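Local coordinates for 3-hydroxyisobutyryl-CoA hydrolase (Mycobacterium thermoresistibile, PDB 4HDT), which probably hydrolyses 3-hydroxyisobutyryl-CoA to 3-hydroxyisobutyrate and free coenzyme A, as a zinc-binding member of the crotonase-like family, at residues R227-E232 / R247-P252; R89-E94 / A298-H303; E9-N14 / V38-E43; A173-S176 / V182-F185. One frame throughout, in Å; residues are numbered along the deposited sequence.

Contact 1. Residues R227-E232 / R247-P252; sequences RSWIDE and RAHDAP
W229 and E232 project from one turn of helix toward H249, the first bringing its CB over a face of the imidazole, the second its carboxylate up to ND1. Earlier in the segment, R227 reaches along its own helix: NE donates to D231 OD2 at 2.9 Å, an i to i+4 salt bridge that suits long and short side chains of opposite charge at a helix surface. Next comes W229. Its CB lies 3.5 Å from H249 NE2, and the indole runs off past the histidine, because chi1 of 62° sets CG between the backbone N and carbonyl carbon. The ring planes are tilted by 25° and so widely offset that little of one lies above the other, with the five-membered ring and imidazole centroids 5.6 Å apart. The indole N-H has its own acceptor, Q226 OE1. I230 follows, its CG1 over one face of the indole, toward the rim. At E232 the extended chain carries the carboxylate to the histidine, nearly perpendicular to the imidazole plane; H249 ND1 gives OE2 a weak bond of 3.4 Å, bent to 129°. The contact thus joins helix 227-233 to the C-terminal end of helix 239-249. W229 and H249 both also touch A254 of helix 252-261, while I230 packs on helix 164-171.

Contact 2. Residues R89-E94 / A298-H303; sequences RFWFDE and ASLKSH
The apolar part of the contact is W91 meeting L300 head-on: the far rim of the indole's six-membered ring abuts the branched end of the leucine. CZ3 of W91 is 3.6 Å from L300 CG, which lies at the ring edge near its plane, and the two methyls lie along the rim, both on the same side of the indole plane, CD1 beside CZ3 and CD2 beside CH2. A wide, flat tryptophan suits the place because it spans a backbone gap of 11.6 Å between the CA atoms of W91 and L300, and Y95 and F147 meet its ring. S299 is only a distant neighbour of the indole; its hydroxyl is hydrogen-bonded to S296 O.

Hydrogen bonds shape the end of the second segment. A type I turn runs from S299 to S302, and S299 O is gripped twice, by S302 N at 3.0 Å and by S302 OG at 2.6 Å, the hydroxyl approaching on a lone pair in the carbonyl plane. S302 is also the N-cap of helix 303-313, its OG bonded to L305 N.

Charge pairing lies on another side of helix 85-103. R89 NH2 and D93 OD1 form a salt bridge of 2.8 Å, F92 CD1 covers the guanidinium, and D93 OD2 bonds H35 NE2. Since H35 binds zinc together with E86, D93 is a second-shell residue, consistent with the carboxylate-histidine-zinc pattern of many zinc sites.

Contact 3. Residues E9-N14 / V38-E43; sequences EDVLVN and VTTMAE
V11 and V13 meet T40 through the threonine's methyl, where the edge strand of a crotonase-type sheet rests on a helix. Strand 11-16 is the outermost strand at this end of the mixed sheet, and helix 35-49 packs alongside it. In the first shell T40 CG2 stands 4.0 Å from V11 CB and 4.1 Å from V13 CG2, so one methyl touches both valines. Alternation along the strand accounts for this: V11 and V13 point toward the helix, whereas L12 between them points away. The V11 and T40 side chains run antiparallel, flank to flank. Beta-branched valines suit an extended edge strand and offer broad methyl surfaces to a helix; M41, at the next helical position, instead packs on L24 and L97.

Outside this shell, M37 also packs on V11, and R44 and W48 on V13, so the strand lies along several turns of the helix. Backbone hydrogen bonds of D10 with N25, L12 with T23 and N14 with L21 tie it to strand 19-24 and the residue just after it. On the far side of the helix V38 packs on F90 and L97 of helix 85-103. Threonine fits position 40 because its two branches serve different neighbours: chi1 of -67° puts OG1 beside the backbone N and so CG2 anti to it, facing the valines, while OG1 is hydrogen-bonded to G36 O.

Contact 4. Residues A173-S176 / V182-F185; sequences APFS and VMGF
F175, in the irregular chain before helix 177-183, faces M183, toward the end of that helix, their CA atoms 9.8 Å apart, with the short helix between them in sequence. Chi1 of 51° puts the F175 CG in the crowded position between backbone N and carbonyl carbon, and the ring is directed at the helix end. In the conformer described here, one of two modelled for M183, its methyl sits over the middle of the ring: CE is 3.4 Å from the F175 centroid, only 6° off the normal, and SD stands farther above the same face at 5.0 Å. For this conformer it is a CH-pi and Met-aromatic contact, less certain for the other; a flexible thioether bent at its last torsion suits it well. The helix has a cap at both ends: S176 is its N-cap, and G184 closes it with a Schellman motif, its positive phi easy for glycine. F185 then returns to the same core. F175 points an edge at the face of F185 in a T-shaped pair with planes at 80°, its CZ lying 4.2 Å from F185 CD2. M138 of strand 137-139 touches both phenylalanines, and L223 packs on F175 and M183.

How the contacts relate
Contacts 2 and 3 adjoin: V38 on helix 35-49 packs against helix 85-103, its CG1 3.7 Å from E94 CA, and D93 OD2 lies 4.0 Å from T39 CG2. Both also lie near the zinc site of H35 and E86: the side chains of W91 and T40 are each about 9 Å from that of zinc-binding H35. Contacts 1 and 4 are away from the zinc-binding residues, share one side of the chain's centre, and come within about 7 Å at their nearest atoms without touching. Contact 3 lies opposite both, its centre 44 Å from that of contact 1. In sequence, contacts 4 and 1 follow one another between the two segments of contact 2.

Contact 1. Residues R227-E232 / R247-P252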
loop_
_atom_site.group_PDB
_atom_site.type_symbol
_atom_site.label_atom_id
_atom_site.label_comp_id
_atom_site.label_asym_id
_atom_site.label_seq_id
_atom_site.Cartn_x
_atom_site.Cartn_y
_atom_site.Cartn_z
ATOM N N ARG A 227 -7.287 -7.216 18.487
ATOM C CA ARG A 227 -8.367 -7.698 17.617
ATOM C C ARG A 227 -9.767 -7.720 18.254
ATOM O O ARG A 227 -10.769 -7.545 17.568
ATOM C CB ARG A 227 -8.080 -9.095 17.059
ATOM C CG ARG A 227 -9.112 -9.451 15.987
ATOM C CD ARG A 227 -8.712 -10.639 15.196
ATOM N NE ARG A 227 -9.849 -11.258 14.531
ATOM C CZ ARG A 227 -9.756 -12.402 13.882
ATOM N NH1 ARG A 227 -8.581 -13.031 13.836
ATOM N NH2 ARG A 227 -10.828 -12.922 13.315
ATOM N N SER A 228 -9.830 -7.963 19.557
ATOM C CA SER A 228 -11.105 -8.072 20.229
ATOM C C SER A 228 -11.931 -6.799 20.035
ATOM O O SER A 228 -13.084 -6.863 19.595
ATOM C CB SER A 228 -10.899 -8.322 21.728
ATOM O OG SER A 228 -10.004 -7.354 22.296
ATOM N N TRP A 229 -11.341 -5.641 20.346
ATOM C CA TRP A 229 -12.093 -4.368 20.277
ATOM C C TRP A 229 -12.192 -3.837 18.843
ATOM O O TRP A 229 -13.157 -3.155 18.485
ATOM C CB TRP A 229 -11.559 -3.279 21.234
ATOM C CG TRP A 229 -10.146 -2.792 21.016
ATOM C CD1 TRP A 229 -9.049 -3.179 21.710
ATOM C CD2 TRP A 229 -9.690 -1.833 20.056
ATOM N NE1 TRP A 229 -7.945 -2.554 21.259
ATOM C CE2 TRP A 229 -8.300 -1.697 20.249
ATOM C CE3 TRP A 229 -10.310 -1.039 19.088
ATOM C CZ2 TRP A 229 -7.529 -0.831 19.488
ATOM C CZ3 TRP A 229 -9.546 -0.194 18.344
ATOM C CH2 TRP A 229 -8.170 -0.089 18.543
ATOM N N ILE A 230 -11.205 -4.159 18.018
ATOM C CA ILE A 230 -11.307 -3.862 16.587
ATOM C C ILE A 230 -12.514 -4.579 15.982
ATOM O O ILE A 230 -13.357 -3.955 15.371
ATOM C CB ILE A 230 -9.985 -4.193 15.857
ATOM C CG1 ILE A 230 -8.904 -3.197 16.267
ATOM C CG2 ILE A 230 -10.182 -4.111 14.346
ATOM C CD1 ILE A 230 -7.476 -3.585 15.891
ATOM N N ASP A 231 -12.613 -5.888 16.196
ATOM C CA ASP A 231 -13.739 -6.654 15.647
ATOM C C ASP A 231 -15.076 -6.198 16.254
ATOM O O ASP A 231 -16.096 -6.191 15.564
ATOM C CB ASP A 231 -13.537 -8.139 15.914
ATOM C CG ASP A 231 -12.499 -8.761 15.025
ATOM O OD1 ASP A 231 -11.841 -8.045 14.222
ATOM O OD2 ASP A 231 -12.343 -10.007 15.125
ATOM N N GLU A 232 -15.063 -5.794 17.525
ATOM C CA GLU A 232 -16.242 -5.267 18.198
ATOM C C GLU A 232 -16.748 -3.994 17.548
ATOM O O GLU A 232 -17.934 -3.795 17.404
ATOM C CB GLU A 232 -15.888 -4.945 19.661
ATOM C CG GLU A 232 -16.950 -4.239 20.520
ATOM C CD GLU A 232 -16.448 -3.838 21.903
ATOM O OE1 GLU A 232 -15.280 -4.187 22.206
ATOM O OE2 GLU A 232 -17.220 -3.226 22.694
ATOM N N ARG A 247 -15.771 5.002 20.601
ATOM C CA ARG A 247 -15.874 5.895 21.760
ATOM C C ARG A 247 -16.616 5.235 22.887
ATOM O O ARG A 247 -16.215 5.368 24.049
ATOM C CB ARG A 247 -16.489 7.239 21.397
ATOM C CG ARG A 247 -15.582 7.989 20.432
ATOM C CD ARG A 247 -15.591 9.459 20.622
ATOM N NE ARG A 247 -14.704 10.179 19.711
ATOM C CZ ARG A 247 -13.374 10.281 19.825
ATOM N NH1 ARG A 247 -12.695 9.659 20.783
ATOM N NH2 ARG A 247 -12.712 10.998 18.934
ATOM N N ALA A 248 -17.684 4.516 22.556
ATOM C CA ALA A 248 -18.465 3.867 23.579
ATOM C C ALA A 248 -17.694 2.764 24.317
ATOM O O ALA A 248 -17.974 2.544 25.517
ATOM C CB ALA A 248 -19.789 3.330 23.049
ATOM N N HIS A 249 -16.764 2.072 23.648
ATOM C CA HIS A 249 -15.954 1.015 24.271
ATOM C C HIS A 249 -15.145 1.535 25.437
ATOM O O HIS A 249 -14.909 0.801 26.407
ATOM C CB HIS A 249 -15.131 0.234 23.233
ATOM C CG HIS A 249 -14.174 -0.769 23.800
ATOM N ND1 HIS A 249 -14.576 -1.980 24.342
ATOM C CD2 HIS A 249 -12.827 -0.803 23.781
ATOM C CE1 HIS A 249 -13.510 -2.687 24.667
ATOM N NE2 HIS A 249 -12.434 -1.978 24.354
ATOM N N ASP A 250 -14.833 2.838 25.402
ATOM C CA ASP A 250 -14.374 3.572 26.602
ATOM C C ASP A 250 -13.055 3.000 27.099
ATOM O O ASP A 250 -12.920 2.643 28.268
ATOM C CB ASP A 250 -15.450 3.511 27.721
ATOM C CG ASP A 250 -15.356 4.659 28.753
ATOM O OD1 ASP A 250 -14.480 5.565 28.661
ATOM O OD2 ASP A 250 -16.218 4.637 29.637
ATOM N N ALA A 251 -12.084 2.891 26.204
ATOM C CA ALA A 251 -10.747 2.404 26.574
ATOM C C ALA A 251 -9.737 3.138 25.717
ATOM O O ALA A 251 -10.080 3.645 24.632
ATOM C CB ALA A 251 -10.614 0.923 26.362
ATOM N N PRO A 252 -8.498 3.244 26.213
ATOM C CA PRO A 252 -7.563 4.146 25.543
ATOM C C PRO A 252 -7.247 3.811 24.073
ATOM O O PRO A 252 -7.239 4.737 23.242
ATOM C CB PRO A 252 -6.308 4.057 26.430
ATOM C CG PRO A 252 -6.833 3.726 27.760
ATOM C CD PRO A 252 -7.984 2.801 27.527
#

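Contact 2. Residues R89-E94 / A298-H303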
loop_
_atom_site.group_PDB
_atom_site.type_symbol
_atom_site.label_atom_id
_atom_site.label_comp_id
_atom_site.label_asym_id
_atom_site.label_seq_id
_atom_site.Cartn_x
_atom_site.Cartn_y
_atom_site.Cartn_z
ATOM N N ARG A 89 -2.259 8.270 -16.065
ATOM C CA ARG A 89 -1.330 7.418 -16.752
ATOM C C ARG A 89 -0.418 6.712 -15.754
ATOM O O ARG A 89 -0.086 5.542 -15.926
ATOM C CB ARG A 89 -0.496 8.199 -17.736
ATOM C CG ARG A 89 0.362 7.284 -18.612
ATOM C CD ARG A 89 -0.471 6.331 -19.495
ATOM N NE ARG A 89 0.251 5.088 -19.736
ATOM C CZ ARG A 89 -0.118 4.124 -20.585
ATOM N NH1 ARG A 89 -1.215 4.256 -21.340
ATOM N NH2 ARG A 89 0.637 3.021 -20.702
ATOM N N PHE A 90 0.012 7.446 -14.736
ATOM C CA PHE A 90 0.851 6.872 -13.674
ATOM C C PHE A 90 0.119 5.678 -13.041
ATOM O O PHE A 90 0.687 4.597 -12.915
ATOM C CB PHE A 90 1.222 7.937 -12.610
ATOM C CG PHE A 90 1.882 7.362 -11.383
ATOM C CD1 PHE A 90 3.189 6.926 -11.421
ATOM C CD2 PHE A 90 1.163 7.213 -10.224
ATOM C CE1 PHE A 90 3.819 6.400 -10.302
ATOM C CE2 PHE A 90 1.750 6.669 -9.098
ATOM C CZ PHE A 90 3.094 6.230 -9.144
ATOM N N TRP A 91 -1.113 5.905 -12.638
ATOM C CA TRP A 91 -1.883 4.842 -11.962
ATOM C C TRP A 91 -2.121 3.678 -12.917
ATOM O O TRP A 91 -2.090 2.518 -12.493
ATOM C CB TRP A 91 -3.194 5.388 -11.447
ATOM C CG TRP A 91 -3.086 6.284 -10.280
ATOM C CD1 TRP A 91 -2.195 6.185 -9.275
ATOM C CD2 TRP A 91 -3.913 7.396 -9.973
ATOM N NE1 TRP A 91 -2.396 7.171 -8.350
ATOM C CE2 TRP A 91 -3.459 7.936 -8.754
ATOM C CE3 TRP A 91 -4.996 7.993 -10.603
ATOM C CZ2 TRP A 91 -4.079 9.065 -8.143
ATOM C CZ3 TRP A 91 -5.623 9.100 -9.998
ATOM C CH2 TRP A 91 -5.152 9.631 -8.800
ATOM N N PHE A 92 -2.403 3.963 -14.176
ATOM C CA PHE A 92 -2.588 2.901 -15.167
ATOM C C PHE A 92 -1.358 1.976 -15.207
ATOM O O PHE A 92 -1.473 0.759 -15.088
ATOM C CB PHE A 92 -2.880 3.540 -16.539
ATOM C CG PHE A 92 -3.430 2.609 -17.569
ATOM C CD1 PHE A 92 -2.602 1.916 -18.410
ATOM C CD2 PHE A 92 -4.791 2.480 -17.730
ATOM C CE1 PHE A 92 -3.115 1.057 -19.383
ATOM C CE2 PHE A 92 -5.319 1.630 -18.680
ATOM C CZ PHE A 92 -4.481 0.910 -19.500
ATOM N N ASP A 93 -0.172 2.539 -15.355
ATOM C CA ASP A 93 1.067 1.786 -15.401
ATOM C C ASP A 93 1.413 1.160 -14.036
ATOM O O ASP A 93 1.886 0.028 -13.961
ATOM C CB ASP A 93 2.218 2.681 -15.883
ATOM C CG ASP A 93 2.124 3.016 -17.362
ATOM O OD1 ASP A 93 1.508 2.237 -18.172
ATOM O OD2 ASP A 93 2.691 4.070 -17.778
ATOM N N GLU A 94 1.151 1.895 -12.957
ATOM C CA GLU A 94 1.476 1.391 -11.631
ATOM C C GLU A 94 0.617 0.188 -11.260
ATOM O O GLU A 94 1.143 -0.805 -10.765
ATOM C CB GLU A 94 1.298 2.474 -10.573
ATOM C CG GLU A 94 1.719 2.050 -9.168
ATOM C CD GLU A 94 1.433 3.114 -8.142
ATOM O OE1 GLU A 94 0.374 3.760 -8.279
ATOM O OE2 GLU A 94 2.228 3.309 -7.199
ATOM N N ALA A 298 -11.831 9.206 -9.851
ATOM C CA ALA A 298 -12.859 10.067 -9.254
ATOM C C ALA A 298 -12.241 11.058 -8.248
ATOM O O ALA A 298 -12.615 12.261 -8.245
ATOM C CB ALA A 298 -13.947 9.218 -8.605
ATOM N N SER A 299 -11.294 10.577 -7.447
ATOM C CA SER A 299 -10.650 11.418 -6.444
ATOM C C SER A 299 -9.921 12.624 -7.092
ATOM O O SER A 299 -9.797 13.686 -6.471
ATOM C CB SER A 299 -9.687 10.622 -5.588
ATOM O OG SER A 299 -8.468 10.502 -6.275
ATOM N N LEU A 300 -9.455 12.478 -8.325
ATOM C CA LEU A 300 -8.818 13.624 -8.985
ATOM C C LEU A 300 -9.728 14.842 -9.135
ATOM O O LEU A 300 -9.249 15.972 -9.264
ATOM C CB LEU A 300 -8.284 13.248 -10.370
ATOM C CG LEU A 300 -7.048 12.413 -10.440
ATOM C CD1 LEU A 300 -6.824 12.080 -11.928
ATOM C CD2 LEU A 300 -5.840 13.165 -9.843
ATOM N N LYS A 301 -11.033 14.626 -9.213
ATOM C CA LYS A 301 -12.024 15.691 -9.343
ATOM C C LYS A 301 -12.461 16.254 -7.982
ATOM O O LYS A 301 -13.216 17.212 -7.909
ATOM C CB LYS A 301 -13.258 15.192 -10.126
ATOM N N SER A 302 -11.958 15.672 -6.899
ATOM C CA SER A 302 -12.392 16.069 -5.550
ATOM C C SER A 302 -11.655 17.271 -4.952
ATOM O O SER A 302 -10.470 17.466 -5.176
ATOM C CB SER A 302 -12.263 14.870 -4.604
ATOM O OG SER A 302 -10.900 14.561 -4.249
ATOM N N HIS A 303 -12.369 18.008 -4.107
ATOM C CA HIS A 303 -11.780 19.021 -3.258
ATOM C C HIS A 303 -10.750 18.401 -2.312
ATOM O O HIS A 303 -9.682 18.942 -2.115
ATOM C CB HIS A 303 -12.887 19.697 -2.443
ATOM C CG HIS A 303 -12.385 20.580 -1.337
ATOM N ND1 HIS A 303 -11.994 20.093 -0.110
ATOM C CD2 HIS A 303 -12.236 21.925 -1.277
ATOM C CE1 HIS A 303 -11.630 21.105 0.661
ATOM N NE2 HIS A 303 -11.759 22.224 -0.027
#

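Contact 3. Residues E9-N14 / V38-E43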
loop_
_atom_site.group_PDB
_atom_site.type_symbol
_atom_site.label_atom_id
_atom_site.label_comp_id
_atom_site.label_asym_id
_atom_site.label_seq_id
_atom_site.Cartn_x
_atom_site.Cartn_y
_atom_site.Cartn_z
ATOM N N GLU A 9 20.245 7.498 -11.363
ATOM C CA GLU A 9 19.359 6.457 -11.832
ATOM C C GLU A 9 18.385 6.183 -10.693
ATOM O O GLU A 9 18.792 5.642 -9.671
ATOM C CB GLU A 9 20.120 5.165 -12.123
ATOM C CG GLU A 9 21.076 5.244 -13.296
ATOM C CD GLU A 9 20.368 5.246 -14.633
ATOM O OE1 GLU A 9 19.163 4.985 -14.664
ATOM O OE2 GLU A 9 21.044 5.518 -15.647
ATOM N N ASP A 10 17.130 6.552 -10.876
ATOM C CA ASP A 10 16.156 6.452 -9.761
ATOM C C ASP A 10 15.771 5.022 -9.413
ATOM O O ASP A 10 15.183 4.763 -8.321
ATOM C CB ASP A 10 14.926 7.298 -10.030
ATOM C CG ASP A 10 15.231 8.788 -10.021
ATOM O OD1 ASP A 10 16.300 9.198 -9.495
ATOM O OD2 ASP A 10 14.372 9.564 -10.477
ATOM N N VAL A 11 16.070 4.089 -10.315
ATOM C CA VAL A 11 16.046 2.638 -9.951
ATOM C C VAL A 11 17.384 2.067 -10.418
ATOM O O VAL A 11 17.704 2.141 -11.623
ATOM C CB VAL A 11 14.923 1.847 -10.635
ATOM C CG1 VAL A 11 14.981 0.372 -10.246
ATOM C CG2 VAL A 11 13.576 2.440 -10.348
ATOM N N LEU A 12 18.150 1.494 -9.496
ATOM C CA LEU A 12 19.369 0.792 -9.855
ATOM C C LEU A 12 19.045 -0.654 -10.242
ATOM O O LEU A 12 18.308 -1.346 -9.544
ATOM C CB LEU A 12 20.426 0.857 -8.739
ATOM C CG LEU A 12 20.818 2.233 -8.223
ATOM C CD1 LEU A 12 21.537 2.089 -6.881
ATOM C CD2 LEU A 12 21.724 2.919 -9.233
ATOM N N VAL A 13 19.588 -1.079 -11.387
ATOM C CA VAL A 13 19.298 -2.398 -11.944
ATOM C C VAL A 13 20.578 -3.195 -12.167
ATOM O O VAL A 13 21.563 -2.673 -12.724
ATOM C CB VAL A 13 18.554 -2.284 -13.292
ATOM C CG1 VAL A 13 18.267 -3.668 -13.896
ATOM C CG2 VAL A 13 17.311 -1.415 -13.158
ATOM N N ASN A 14 20.566 -4.457 -11.750
ATOM C CA ASN A 14 21.659 -5.360 -12.045
ATOM C C ASN A 14 21.134 -6.787 -11.959
ATOM O O ASN A 14 20.028 -7.025 -11.498
ATOM C CB ASN A 14 22.817 -5.159 -11.073
ATOM C CG ASN A 14 24.134 -5.779 -11.563
ATOM O OD1 ASN A 14 24.309 -6.122 -12.753
ATOM N ND2 ASN A 14 25.092 -5.904 -10.636
ATOM N N VAL A 38 8.371 3.350 -11.861
ATOM C CA VAL A 38 7.350 2.337 -12.202
ATOM C C VAL A 38 7.608 1.709 -13.572
ATOM O O VAL A 38 7.621 0.481 -13.712
ATOM C CB VAL A 38 5.934 2.956 -12.075
ATOM C CG1 VAL A 38 4.883 2.149 -12.797
ATOM C CG2 VAL A 38 5.597 3.159 -10.600
ATOM N N THR A 39 7.867 2.526 -14.603
ATOM C CA THR A 39 8.077 1.939 -15.927
ATOM C C THR A 39 9.388 1.132 -16.033
ATOM O O THR A 39 9.441 0.123 -16.704
ATOM C CB THR A 39 7.967 3.028 -17.011
ATOM O OG1 THR A 39 8.881 4.071 -16.717
ATOM C CG2 THR A 39 6.624 3.592 -17.032
ATOM N N THR A 40 10.446 1.562 -15.340
ATOM C CA THR A 40 11.675 0.789 -15.270
ATOM C C THR A 40 11.425 -0.602 -14.654
ATOM O O THR A 40 11.846 -1.634 -15.191
ATOM C CB THR A 40 12.766 1.546 -14.491
ATOM O OG1 THR A 40 13.134 2.704 -15.256
ATOM C CG2 THR A 40 14.011 0.677 -14.296
ATOM N N MET A 41 10.745 -0.627 -13.515
ATOM C CA MET A 41 10.459 -1.902 -12.853
ATOM C C MET A 41 9.675 -2.798 -13.793
ATOM O O MET A 41 9.988 -3.967 -13.941
ATOM C CB MET A 41 9.681 -1.721 -11.557
ATOM C CG MET A 41 10.516 -1.119 -10.443
ATOM S SD MET A 41 9.602 -0.924 -8.884
ATOM C CE MET A 41 9.234 -2.607 -8.460
ATOM N N ALA A 42 8.645 -2.230 -14.393
ATOM C CA ALA A 42 7.745 -3.014 -15.242
ATOM C C ALA A 42 8.503 -3.595 -16.423
ATOM O O ALA A 42 8.301 -4.775 -16.800
ATOM C CB ALA A 42 6.589 -2.170 -15.734
ATOM N N GLU A 43 9.345 -2.781 -17.063
ATOM C CA GLU A 43 10.039 -3.245 -18.226
ATOM C C GLU A 43 11.036 -4.364 -17.873
ATOM O O GLU A 43 11.190 -5.308 -18.645
ATOM C CB GLU A 43 10.703 -2.042 -18.927
ATOM C CG GLU A 43 11.365 -2.359 -20.246
ATOM C CD GLU A 43 12.752 -2.954 -20.119
ATOM O OE1 GLU A 43 13.483 -2.686 -19.137
ATOM O OE2 GLU A 43 13.148 -3.659 -21.060
#

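Contact 4. Residues A173-S176 / V182-F185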
loop_
_atom_site.group_PDB
_atom_site.type_symbol
_atom_site.label_atom_id
_atom_site.label_comp_id
_atom_site.label_asym_id
_atom_site.label_seq_id
_atom_site.Cartn_x
_atom_site.Cartn_y
_atom_site.Cartn_z
ATOM N N ALA A 173 -3.061 4.475 10.229
ATOM C CA ALA A 173 -1.930 4.410 11.157
ATOM C C ALA A 173 -0.919 3.341 10.756
ATOM O O ALA A 173 -1.273 2.288 10.211
ATOM C CB ALA A 173 -2.432 4.123 12.561
ATOM N N PRO A 174 0.366 3.580 11.063
ATOM C CA PRO A 174 1.362 2.545 10.833
ATOM C C PRO A 174 1.236 1.328 11.737
ATOM O O PRO A 174 0.766 1.415 12.917
ATOM C CB PRO A 174 2.686 3.264 11.068
ATOM C CG PRO A 174 2.349 4.352 12.004
ATOM C CD PRO A 174 0.923 4.753 11.759
ATOM N N PHE A 175 1.689 0.204 11.203
ATOM C CA PHE A 175 1.768 -1.074 11.929
ATOM C C PHE A 175 3.142 -1.734 11.709
ATOM O O PHE A 175 3.891 -1.336 10.806
ATOM C CB PHE A 175 0.579 -2.004 11.544
ATOM C CG PHE A 175 0.359 -2.216 10.057
ATOM C CD1 PHE A 175 1.014 -3.230 9.373
ATOM C CD2 PHE A 175 -0.544 -1.401 9.368
ATOM C CE1 PHE A 175 0.767 -3.449 8.017
ATOM C CE2 PHE A 175 -0.770 -1.585 8.013
ATOM C CZ PHE A 175 -0.111 -2.623 7.342
ATOM N N SER A 176 3.509 -2.678 12.569
ATOM C CA SER A 176 4.859 -3.242 12.606
ATOM C C SER A 176 5.059 -4.361 11.601
ATOM O O SER A 176 4.084 -4.802 10.979
ATOM C CB SER A 176 5.163 -3.768 14.012
ATOM O OG SER A 176 4.382 -4.939 14.239
ATOM N N VAL A 182 0.812 -10.824 10.407
ATOM C CA VAL A 182 -0.537 -11.199 10.860
ATOM C C VAL A 182 -1.628 -10.769 9.835
ATOM O O VAL A 182 -2.575 -11.507 9.574
ATOM C CB VAL A 182 -0.794 -10.595 12.283
ATOM C CG1 VAL A 182 -2.282 -10.503 12.594
ATOM C CG2 VAL A 182 -0.008 -11.380 13.317
ATOM N N MET A 183 -1.425 -9.606 9.214
ATOM C CA MET A 183 -2.453 -9.102 8.314
ATOM C C MET A 183 -2.347 -9.650 6.894
ATOM O O MET A 183 -3.222 -9.371 6.092
ATOM C CB MET A 183 -2.520 -7.581 8.331
ATOM C CG MET A 183 -3.383 -7.058 9.499
ATOM S SD MET A 183 -3.900 -5.359 9.160
ATOM C CE MET A 183 -2.238 -4.752 9.205
ATOM N N GLY A 184 -1.320 -10.456 6.608
ATOM C CA GLY A 184 -1.193 -11.035 5.276
ATOM C C GLY A 184 -0.517 -10.133 4.287
ATOM O O GLY A 184 -0.589 -10.362 3.088
ATOM N N PHE A 185 0.196 -9.130 4.812
ATOM C CA PHE A 185 0.969 -8.182 3.952
ATOM C C PHE A 185 2.424 -8.624 3.771
ATOM O O PHE A 185 3.169 -8.079 2.952
ATOM C CB PHE A 185 0.966 -6.769 4.553
ATOM C CG PHE A 185 -0.288 -5.958 4.300
ATOM C CD1 PHE A 185 -1.537 -6.401 4.715
ATOM C CD2 PHE A 185 -0.229 -4.712 3.690
ATOM C CE1 PHE A 185 -2.684 -5.657 4.528
ATOM C CE2 PHE A 185 -1.392 -3.951 3.493
ATOM C CZ PHE A 185 -2.631 -4.409 3.928
#